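PDB 6GRE: plasmodesmata-located protein 5 from Arabidopsis thaliana, which restricts cell-to-cell trafficking through plasmodesmata by regulating callose deposition and supports innate immunity and systemic acquired resistance. Local coordinates for residues 16-19 with 20-24. Residues are numbered along the deposited sequence; the frame is centred on the assembly and turned at random.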
ATOM      1  N   ALA A  16       2.617  19.832  -7.045  1.00 27.41           N
ATOM      2  CA  ALA A  16       3.490  20.094  -8.191  1.00 29.39           C
ATOM      3  C   ALA A  16       3.064  19.223  -9.378  1.00 31.17           C
ATOM      4  O   ALA A  16       2.869  18.015  -9.223  1.00 29.53           O
ATOM      5  CB  ALA A  16       4.930  19.862  -7.829  1.00 28.25           C
ATOM      6  N   LYS A  17       2.953  19.862 -10.552  1.00 32.37           N
ATOM      7  CA  LYS A  17       2.488  19.239 -11.801  1.00 31.48           C
ATOM      8  C   LYS A  17       3.592  19.288 -12.860  1.00 34.19           C
ATOM      9  O   LYS A  17       4.379  20.237 -12.915  1.00 33.66           O
ATOM     10  CB  LYS A  17       1.256  19.941 -12.377  1.00 33.78           C
ATOM     11  CG  LYS A  17       0.097  20.187 -11.421  1.00 36.02           C
ATOM     12  CD  LYS A  17      -0.316  18.965 -10.629  1.00 39.46           C
ATOM     13  CE  LYS A  17      -1.507  19.218  -9.736  1.00 43.50           C
ATOM     14  NZ  LYS A  17      -2.774  19.168 -10.496  1.00 47.46           N
ATOM     15  N   PHE A  18       3.613  18.257 -13.712  1.00 30.20           N
ATOM     16  CA  PHE A  18       4.498  18.192 -14.865  1.00 32.08           C
ATOM     17  C   PHE A  18       3.796  18.893 -16.027  1.00 33.93           C
ATOM     18  O   PHE A  18       2.598  19.149 -15.942  1.00 32.50           O
ATOM     19  CB  PHE A  18       4.854  16.750 -15.221  1.00 29.86           C
ATOM     20  CG  PHE A  18       3.682  15.815 -15.374  1.00 27.17           C
ATOM     21  CD1 PHE A  18       2.859  15.885 -16.480  1.00 26.41           C
ATOM     22  CD2 PHE A  18       3.422  14.845 -14.421  1.00 24.18           C
ATOM     23  CE1 PHE A  18       1.796  15.009 -16.630  1.00 24.78           C
ATOM     24  CE2 PHE A  18       2.367  13.964 -14.582  1.00 24.90           C
ATOM     25  CZ  PHE A  18       1.556  14.045 -15.683  1.00 25.93           C
ATOM     26  N   SER A  19       4.550  19.198 -17.088  1.00 38.39           N
ATOM     27  CA  SER A  19       3.999  19.974 -18.191  1.00 41.96           C
ATOM     28  C   SER A  19       3.332  19.037 -19.193  1.00 42.15           C
ATOM     29  O   SER A  19       3.741  17.891 -19.343  1.00 36.94           O
ATOM     30  CB  SER A  19       5.041  20.848 -18.841  1.00 45.52           C
ATOM     31  OG  SER A  19       6.295  20.191 -18.923  1.00 49.11           O
ATOM     32  N   PRO A  20       2.292  19.515 -19.909  1.00 44.75           N
ATOM     33  CA  PRO A  20       1.558  18.699 -20.879  1.00 41.44           C
ATOM     34  C   PRO A  20       2.447  18.162 -22.006  1.00 38.65           C
ATOM     35  O   PRO A  20       3.222  18.919 -22.618  1.00 38.73           O
ATOM     36  CB  PRO A  20       0.516  19.669 -21.461  1.00 44.84           C
ATOM     37  CG  PRO A  20       1.091  21.045 -21.187  1.00 45.25           C
ATOM     38  CD  PRO A  20       1.798  20.900 -19.857  1.00 46.23           C
ATOM     39  N   SER A  21       2.350  16.848 -22.236  1.00 30.34           N
ATOM     40  CA  SER A  21       3.068  16.151 -23.270  1.00 30.17           C
ATOM     41  C   SER A  21       4.591  16.249 -23.070  1.00 27.93           C
ATOM     42  O   SER A  21       5.373  16.025 -23.990  1.00 28.70           O
ATOM     43  CB  SER A  21       2.591  16.624 -24.617  1.00 32.73           C
ATOM     44  OG  SER A  21       1.232  16.232 -24.774  1.00 34.90           O
ATOM     45  N   SER A  22       5.010  16.484 -21.818  1.00 25.77           N
ATOM     46  CA  SER A  22       6.406  16.493 -21.428  1.00 27.20           C
ATOM     47  C   SER A  22       6.932  15.066 -21.377  1.00 22.89           C
ATOM     48  O   SER A  22       6.164  14.101 -21.336  1.00 21.77           O
ATOM     49  CB  SER A  22       6.584  17.144 -20.075  1.00 31.53           C
ATOM     50  OG  SER A  22       5.913  16.378 -19.074  1.00 34.95           O
ATOM     51  N   GLY A  23       8.253  14.939 -21.343  1.00 20.44           N
ATOM     52  CA  GLY A  23       8.878  13.671 -21.218  1.00 19.32           C
ATOM     53  C   GLY A  23       8.417  12.949 -19.948  1.00 18.55           C
ATOM     54  O   GLY A  23       8.287  11.735 -19.975  1.00 18.70           O
ATOM     55  N   TYR A  24       8.288  13.701 -18.857  1.00 20.23           N
ATOM     56  CA  TYR A  24       7.833  13.096 -17.582  1.00 19.42           C
ATOM     57  C   TYR A  24       6.489  12.403 -17.804  1.00 20.17           C
ATOM     58  O   TYR A  24       6.350  11.223 -17.427  1.00 20.17           O
ATOM     59  CB  TYR A  24       7.740  14.117 -16.453  1.00 19.98           C
ATOM     60  CG  TYR A  24       7.535  13.454 -15.119  1.00 21.84           C
ATOM     61  CD1 TYR A  24       8.629  13.019 -14.409  1.00 21.36           C
ATOM     62  CD2 TYR A  24       6.275  13.152 -14.643  1.00 20.52           C
ATOM     63  CE1 TYR A  24       8.478  12.388 -13.187  1.00 22.50           C
ATOM     64  CE2 TYR A  24       6.103  12.507 -13.429  1.00 20.53           C
ATOM     65  CZ  TYR A  24       7.215  12.123 -12.708  1.00 22.82           C
ATOM     66  OH  TYR A  24       7.111  11.511 -11.482  1.00 22.27           O
TER
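Ser-22 closes a type II beta turn back onto Ser-19 and, as N-cap residue, starts helix 23-38 of the first Gnk2-homologous (DUF26) domain. Two donors converge on Ser-19 O. Ser-22 OG approaches in the carbonyl plane on a lone pair, 2.7 Å from Ser-19 O, whereas Ser-22 N, 3.1 Å from the same Ser-19 O, sits 43° out of that plane. With chi1 at 64°, Ser-22 OG lies between its own backbone N and carbonyl carbon, where it can also accept a weak bond from Glu-25 N and so cap the first helical turn.

The tightly packed side is where the buried rings of Phe-18 and Tyr-24 meet obliquely, their planes at 38° and their centroids 5.5 Å apart. Leu-28 of the same helix also touches Phe-18. The hydroxyl of Tyr-24 is hydrogen-bonded to Tyr-94 O, which probably helps hold the ring in place, and its side chain also touches Asn-109, part of the glycan site to which Ala-16 belongs. The outer side is looser: Ser-19, Pro-20 and Ser-21 are exposed, and the side chain of Ser-21 points away from 16-19. Closest between the rings are Phe-18 CD2 and Tyr-24 CD2, at 3.3 Å.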